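Local coordinates for uncharacterized protein (Borrelia turicatae, PDB 5VJ4) that is of unknown function but is a putative surface lipoprotein, possibly lipid-binding, whose gene is differentially regulated in the tick-mammal cycle of this relapsing fever spirochete, at residues Ile196-Asp199 and Phe200-Ser204; Ala259-Asp262 and Lys263-Asn267; Lys163-Ala166 and Leu167-Ile170. All blocks are in the same frame, centred on the assembly; numbering follows the deposited sequence.

Contact 1 (Ile196-Asp199 and Phe200-Ser204)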
loop_
_atom_site.group_PDB
_atom_site.type_symbol
_atom_site.label_atom_id
_atom_site.label_comp_id
_atom_site.label_asym_id
_atom_site.label_seq_id
_atom_site.Cartn_x
_atom_site.Cartn_y
_atom_site.Cartn_z
ATOM N N ILE A 196 -12.021 -5.003 -9.192
ATOM C CA ILE A 196 -12.332 -6.246 -9.900
ATOM C C ILE A 196 -13.223 -5.880 -11.070
ATOM O O ILE A 196 -12.954 -6.304 -12.207
ATOM C CB ILE A 196 -13.000 -7.281 -8.983
ATOM C CG1 ILE A 196 -12.112 -7.503 -7.761
ATOM C CG2 ILE A 196 -13.275 -8.573 -9.738
ATOM C CD1 ILE A 196 -12.708 -8.333 -6.660
ATOM N N GLY A 197 -14.237 -5.047 -10.799
ATOM C CA GLY A 197 -15.040 -4.429 -11.871
ATOM C C GLY A 197 -14.126 -3.976 -13.014
ATOM O O GLY A 197 -14.187 -4.531 -14.143
ATOM N N TYR A 198 -13.234 -3.029 -12.693
ATOM C CA TYR A 198 -12.284 -2.505 -13.664
ATOM C C TYR A 198 -11.561 -3.611 -14.433
ATOM O O TYR A 198 -11.635 -3.661 -15.658
ATOM C CB TYR A 198 -11.309 -1.547 -12.994
ATOM C CG TYR A 198 -10.357 -0.838 -13.945
ATOM C CD1 TYR A 198 -9.305 -1.539 -14.555
ATOM C CD2 TYR A 198 -10.466 0.560 -14.192
ATOM C CE1 TYR A 198 -8.418 -0.901 -15.427
ATOM C CE2 TYR A 198 -9.569 1.215 -15.054
ATOM C CZ TYR A 198 -8.549 0.463 -15.672
ATOM O OH TYR A 198 -7.643 1.011 -16.551
ATOM N N ASP A 199 -10.901 -4.524 -13.736
ATOM C CA ASP A 199 -10.103 -5.513 -14.461
ATOM C C ASP A 199 -10.979 -6.249 -15.444
ATOM O O ASP A 199 -10.534 -6.584 -16.555
ATOM C CB ASP A 199 -9.387 -6.493 -13.531
ATOM C CG ASP A 199 -8.239 -5.855 -12.751
ATOM O OD1 ASP A 199 -7.634 -4.861 -13.212
ATOM O OD2 ASP A 199 -7.930 -6.368 -11.654
ATOM N N PHE A 200 -12.240 -6.446 -15.049
ATOM C CA PHE A 200 -13.186 -7.185 -15.873
ATOM C C PHE A 200 -13.613 -6.407 -17.127
ATOM O O PHE A 200 -13.539 -6.941 -18.238
ATOM C CB PHE A 200 -14.400 -7.636 -15.064
ATOM C CG PHE A 200 -15.542 -8.057 -15.919
ATOM C CD1 PHE A 200 -15.429 -9.185 -16.729
ATOM C CD2 PHE A 200 -16.711 -7.294 -15.964
ATOM C CE1 PHE A 200 -16.462 -9.544 -17.559
ATOM C CE2 PHE A 200 -17.758 -7.662 -16.783
ATOM C CZ PHE A 200 -17.633 -8.780 -17.583
ATOM N N PHE A 201 -14.045 -5.160 -16.944
ATOM C CA PHE A 201 -14.494 -4.339 -18.072
ATOM C C PHE A 201 -13.420 -4.066 -19.096
ATOM O O PHE A 201 -13.673 -4.189 -20.297
ATOM C CB PHE A 201 -15.190 -3.074 -17.597
ATOM C CG PHE A 201 -16.515 -3.366 -16.985
ATOM C CD1 PHE A 201 -17.515 -3.982 -17.744
ATOM C CD2 PHE A 201 -16.745 -3.121 -15.645
ATOM C CE1 PHE A 201 -18.738 -4.306 -17.174
ATOM C CE2 PHE A 201 -17.970 -3.435 -15.074
ATOM C CZ PHE A 201 -18.969 -4.025 -15.842
ATOM N N HIS A 202 -12.210 -3.773 -18.621
ATOM C CA HIS A 202 -11.078 -3.619 -19.518
ATOM C C HIS A 202 -10.431 -4.914 -20.000
ATOM O O HIS A 202 -9.378 -4.864 -20.649
ATOM C CB HIS A 202 -10.047 -2.666 -18.941
ATOM C CG HIS A 202 -10.502 -1.251 -18.930
ATOM N ND1 HIS A 202 -10.715 -0.553 -17.763
ATOM C CD2 HIS A 202 -10.810 -0.404 -19.941
ATOM C CE1 HIS A 202 -11.113 0.675 -18.052
ATOM N NE2 HIS A 202 -11.194 0.789 -19.364
ATOM N N GLY A 203 -11.033 -6.064 -19.694
ATOM C CA GLY A 203 -10.606 -7.323 -20.323
ATOM C C GLY A 203 -9.469 -8.091 -19.688
ATOM O O GLY A 203 -9.120 -9.157 -20.204
ATOM N N SER A 204 -8.905 -7.600 -18.573
ATOM C CA SER A 204 -7.806 -8.329 -17.884
ATOM C C SER A 204 -8.295 -9.625 -17.206
ATOM O O SER A 204 -7.540 -10.575 -17.067
ATOM C CB SER A 204 -7.099 -7.469 -16.852
ATOM O OG SER A 204 -7.051 -6.124 -17.234
#

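Contact 2 (Ala259-Asp262 and Lys263-Asn267)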
loop_
_atom_site.group_PDB
_atom_site.type_symbol
_atom_site.label_atom_id
_atom_site.label_comp_id
_atom_site.label_asym_id
_atom_site.label_seq_id
_atom_site.Cartn_x
_atom_site.Cartn_y
_atom_site.Cartn_z
ATOM N N ALA A 259 12.973 -20.889 9.795
ATOM C CA ALA A 259 13.767 -20.819 10.994
ATOM C C ALA A 259 14.287 -19.376 11.123
ATOM O O ALA A 259 14.292 -18.827 12.213
ATOM C CB ALA A 259 14.892 -21.816 10.935
ATOM N N THR A 260 14.677 -18.769 10.008
ATOM C CA THR A 260 15.082 -17.353 9.964
ATOM C C THR A 260 13.964 -16.274 10.081
ATOM O O THR A 260 14.191 -15.208 10.645
ATOM C CB THR A 260 15.878 -17.066 8.687
ATOM O OG1 THR A 260 15.131 -17.560 7.572
ATOM C CG2 THR A 260 17.225 -17.758 8.733
ATOM N N TYR A 261 12.781 -16.540 9.538
ATOM C CA TYR A 261 11.690 -15.544 9.479
ATOM C C TYR A 261 10.506 -16.166 10.199
ATOM O O TYR A 261 10.024 -17.215 9.797
ATOM C CB TYR A 261 11.301 -15.277 8.018
ATOM C CG TYR A 261 10.510 -14.021 7.781
ATOM C CD1 TYR A 261 9.110 -13.973 7.990
ATOM C CD2 TYR A 261 11.145 -12.876 7.317
ATOM C CE1 TYR A 261 8.380 -12.809 7.763
ATOM C CE2 TYR A 261 10.426 -11.711 7.093
ATOM C CZ TYR A 261 9.059 -11.680 7.320
ATOM O OH TYR A 261 8.387 -10.521 7.110
ATOM N N ASP A 262 10.022 -15.531 11.250
ATOM C CA ASP A 262 9.044 -16.190 12.125
ATOM C C ASP A 262 7.656 -15.533 12.080
ATOM O O ASP A 262 7.476 -14.443 11.517
ATOM C CB ASP A 262 9.570 -16.214 13.566
ATOM C CG ASP A 262 9.750 -14.801 14.168
ATOM O OD1 ASP A 262 9.458 -14.614 15.370
ATOM O OD2 ASP A 262 10.197 -13.881 13.443
ATOM N N LYS A 263 6.696 -16.193 12.724
ATOM C CA LYS A 263 5.305 -15.756 12.752
ATOM C C LYS A 263 5.098 -14.297 13.159
ATOM O O LYS A 263 4.177 -13.638 12.672
ATOM C CB LYS A 263 4.464 -16.691 13.618
ATOM C CG LYS A 263 2.955 -16.575 13.456
ATOM C CD LYS A 263 2.395 -16.964 12.077
ATOM C CE LYS A 263 0.868 -17.021 11.998
ATOM N NZ LYS A 263 0.204 -15.954 12.817
ATOM N N ASP A 264 5.972 -13.789 14.017
ATOM C CA ASP A 264 5.839 -12.418 14.508
ATOM C C ASP A 264 6.195 -11.413 13.435
ATOM O O ASP A 264 5.479 -10.405 13.270
ATOM C CB ASP A 264 6.715 -12.185 15.743
ATOM C CG ASP A 264 6.120 -12.772 17.009
ATOM O OD1 ASP A 264 4.933 -13.150 16.992
ATOM O OD2 ASP A 264 6.847 -12.845 18.025
ATOM N N LYS A 265 7.300 -11.680 12.721
ATOM C CA LYS A 265 7.730 -10.813 11.637
ATOM C C LYS A 265 6.668 -10.754 10.553
ATOM O O LYS A 265 6.292 -9.669 10.085
ATOM C CB LYS A 265 9.036 -11.293 11.058
ATOM C CG LYS A 265 10.229 -10.705 11.782
ATOM C CD LYS A 265 11.494 -11.304 11.195
ATOM C CE LYS A 265 12.691 -11.209 12.124
ATOM N NZ LYS A 265 13.583 -12.326 11.694
ATOM N N PHE A 266 6.161 -11.934 10.207
ATOM C CA PHE A 266 5.136 -12.083 9.192
ATOM C C PHE A 266 3.934 -11.259 9.593
ATOM O O PHE A 266 3.433 -10.457 8.804
ATOM C CB PHE A 266 4.755 -13.546 9.061
ATOM C CG PHE A 266 3.570 -13.802 8.194
ATOM C CD1 PHE A 266 3.670 -13.723 6.794
ATOM C CD2 PHE A 266 2.346 -14.170 8.760
ATOM C CE1 PHE A 266 2.569 -13.990 5.977
ATOM C CE2 PHE A 266 1.235 -14.435 7.946
ATOM C CZ PHE A 266 1.349 -14.349 6.554
ATOM N N ASN A 267 3.495 -11.429 10.834
ATOM C CA ASN A 267 2.380 -10.642 11.299
ATOM C C ASN A 267 2.607 -9.138 11.327
ATOM O O ASN A 267 1.646 -8.385 11.141
ATOM C CB ASN A 267 1.867 -11.156 12.622
ATOM C CG ASN A 267 1.092 -12.451 12.475
ATOM O OD1 ASN A 267 0.840 -13.146 13.448
ATOM N ND2 ASN A 267 0.697 -12.777 11.250
#

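Contact 3 (Lys163-Ala166 and Leu167-Ile170)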
loop_
_atom_site.group_PDB
_atom_site.type_symbol
_atom_site.label_atom_id
_atom_site.label_comp_id
_atom_site.label_asym_id
_atom_site.label_seq_id
_atom_site.Cartn_x
_atom_site.Cartn_y
_atom_site.Cartn_z
ATOM N N LYS A 163 -23.865 -6.575 1.593
ATOM C CA LYS A 163 -23.435 -5.225 1.959
ATOM C C LYS A 163 -24.553 -4.416 2.636
ATOM O O LYS A 163 -24.293 -3.558 3.507
ATOM C CB LYS A 163 -22.864 -4.493 0.745
ATOM C CG LYS A 163 -22.233 -3.149 1.067
ATOM C CD LYS A 163 -21.896 -2.340 -0.180
ATOM C CE LYS A 163 -21.476 -0.942 0.235
ATOM N NZ LYS A 163 -21.429 -0.003 -0.906
ATOM N N GLY A 164 -25.792 -4.716 2.251
ATOM C CA GLY A 164 -26.963 -4.063 2.841
ATOM C C GLY A 164 -27.209 -4.458 4.286
ATOM O O GLY A 164 -27.469 -3.590 5.144
ATOM N N GLU A 165 -27.142 -5.768 4.550
ATOM C CA GLU A 165 -27.172 -6.278 5.926
ATOM C C GLU A 165 -26.111 -5.574 6.757
ATOM O O GLU A 165 -26.406 -4.966 7.802
ATOM C CB GLU A 165 -26.922 -7.783 5.967
ATOM C CG GLU A 165 -27.757 -8.614 5.012
ATOM C CD GLU A 165 -29.262 -8.413 5.168
ATOM O OE1 GLU A 165 -29.977 -8.893 4.262
ATOM O OE2 GLU A 165 -29.743 -7.802 6.173
ATOM N N ALA A 166 -24.880 -5.618 6.251
ATOM C CA ALA A 166 -23.764 -5.003 6.922
ATOM C C ALA A 166 -24.062 -3.526 7.211
ATOM O O ALA A 166 -23.731 -3.003 8.283
ATOM C CB ALA A 166 -22.516 -5.164 6.087
ATOM N N LEU A 167 -24.717 -2.857 6.272
ATOM C CA LEU A 167 -25.055 -1.472 6.510
ATOM C C LEU A 167 -26.017 -1.307 7.687
ATOM O O LEU A 167 -25.818 -0.411 8.516
ATOM C CB LEU A 167 -25.587 -0.809 5.249
ATOM C CG LEU A 167 -25.968 0.659 5.484
ATOM C CD1 LEU A 167 -24.797 1.499 6.002
ATOM C CD2 LEU A 167 -26.611 1.292 4.259
ATOM N N LYS A 168 -27.036 -2.172 7.770
ATOM C CA LYS A 168 -27.972 -2.147 8.906
ATOM C C LYS A 168 -27.232 -2.263 10.237
ATOM O O LYS A 168 -27.526 -1.528 11.183
ATOM C CB LYS A 168 -29.029 -3.237 8.808
ATOM C CG LYS A 168 -30.212 -2.929 7.911
ATOM C CD LYS A 168 -31.404 -3.787 8.316
ATOM C CE LYS A 168 -32.498 -3.774 7.264
ATOM N NZ LYS A 168 -32.203 -4.767 6.196
ATOM N N ILE A 169 -26.255 -3.158 10.303
ATOM C CA ILE A 169 -25.423 -3.247 11.503
ATOM C C ILE A 169 -24.656 -1.921 11.782
ATOM O O ILE A 169 -24.580 -1.464 12.916
ATOM C CB ILE A 169 -24.515 -4.503 11.455
ATOM C CG1 ILE A 169 -25.287 -5.772 11.903
ATOM C CG2 ILE A 169 -23.268 -4.311 12.301
ATOM C CD1 ILE A 169 -26.227 -6.380 10.876
ATOM N N ILE A 170 -24.124 -1.296 10.741
ATOM C CA ILE A 170 -23.407 -0.021 10.895
ATOM C C ILE A 170 -24.318 1.069 11.462
ATOM O O ILE A 170 -23.918 1.800 12.352
ATOM C CB ILE A 170 -22.780 0.476 9.555
ATOM C CG1 ILE A 170 -21.511 -0.295 9.212
ATOM C CG2 ILE A 170 -22.448 1.965 9.596
ATOM C CD1 ILE A 170 -20.832 0.183 7.941
#

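Contact 1 (Ile196-Asp199 and Phe200-Ser204)
I196 meets the second segment through its carbonyl, whose O accepts the amide N of F200 at 2.9 Å in an ordinary helical bond. Its side chain leads off instead to I205, Y217 and the helix 207-214, where F210 and A213 lie. One residue on, the buried G197 offers its O to F201 N at 2.9 Å and more weakly to F200 N. CD2 is the atom of the F201 ring nearest to this carbonyl, 3.3 Å from G197 O; the ring extends toward L131, I136 and R139, while F200 CD2 lies over the centre of one of its faces. Y198 O receives H202 N at 3.0 Å and holds the last full turn of helix 176-201.

Here the helix ends in a Schellman motif. G203, with its positive phi of 86°, reverses the chain, and its N makes the 5→2 bond to F200 O, which also accepts NE of R139. The ring of Y198 lies beside this ending: a chi1 of -174°, with CG anti to the backbone N, sets it alongside the side chain of H202, which brings ND1 over the centre of one face, 3.1 Å above the plane. The two rings are inclined at 52° with centroids 4.2 Å apart, an oblique pairing. Y198 also packs on G336 of the second subunit.

D199 takes part in the turn with its backbone. Its O accepts the weak 6→1 bond of the motif from S204 N at 2.8 Å, the companion of the bond made by G203, and its CB lies 4.1 Å from S204 CB.

Contact 2 (Ala259-Asp262 and Lys263-Asn267)
D262 stands at the N-cap position of helix 263-301, and its carbonyl O receives the amide N of F266 at 3.1 Å in a nearly straight bond of 172°, the first full turn of the helix. Y261, just before it, has extended backbone angles and leads the chain in from the loop after helix 243-256.

The ring of Y261 folds over this turn. K265 CB sits above one face in a CH-pi contact, 3.9 Å from the ring centroid and displaced toward the rim, while F266 CB comes in at the ring edge. At the far end, Y261 OH makes a weak hydrogen bond to T334 OG1 of helix 308-334. Beyond CG the chain of K265 runs extended across D262 at about a right angle, with OD2 3.6 Å from CG, and brings NZ within 3.1 Å of T260 O. The D262 CG sits between backbone N and carbonyl carbon (chi1 63°), leaving OD1 3.8 Å from D264 N. K263 NZ bonds N267 OD1 at 2.9 Å, and Y238 OH bonds both K263 NZ and N267 ND2.

Two acids thus share the helix N-terminus, where the helix dipole would probably favour negative charge; the K265 ammonium, 4.1 Å from D262 OD2 and too distant for a salt bridge, probably offsets part of the D262 charge.

Contact 3 (Lys163-Ala166 and Leu167-Ile170)
K168 and E165 pair on the exposed side of helix 145-171, an i to i+3 acid-base pair within continuous alpha-helix. The CB of K168 lies 3.3 Å from the carbonyl O of E165 and farther from that of G164; CG is 4.0 Å from the same G164 O. CD and CE meet nothing across the two segments and pass on to NZ, which a bend at chi4 (83°) turns to E165 OE2 at 3.9 Å, a long salt bridge. A bend at chi2 (-56°) brings the E165 carboxylate back alongside K168, both side chains pointing the same way. At this separation the attraction is probably modest.

Beneath them the backbone keeps regular i to i+4 bonds, K168 N to G164 O at 3.0 Å and I170 N to A166 O among them. Around the rest of the helix, A166 and K163 touch F221, L167 meets Y97, and I170 reaches helix 176-201 at L182 and Q183. K163 NZ forms a salt bridge with D190 of that helix. I169, which also packs on V228, folds its chain back through a chi2 of 78°, placing CD1 3.4 Å from E165 O.

The three contacts lie in series along an all-helical chain, in the order contact 3, contact 1, contact 2, and none touches another. Contacts 1 and 3 are nearest, about 13 Å between closest atoms and 26 Å between centres; contact 3 lies on helix 145-171 and contact 1 at the C-terminal end of the next helix, 176-201. Contact 2 is remote from both: its centre is 35 Å from that of contact 1, on the opposite side of the chain's centre, and 36 Å from that of contact 3, with nearest atoms about 20 and 24 Å away. A bound sulfate, probably from the crystallisation liquor, lies about 5 Å from the F200 side chain in contact 1.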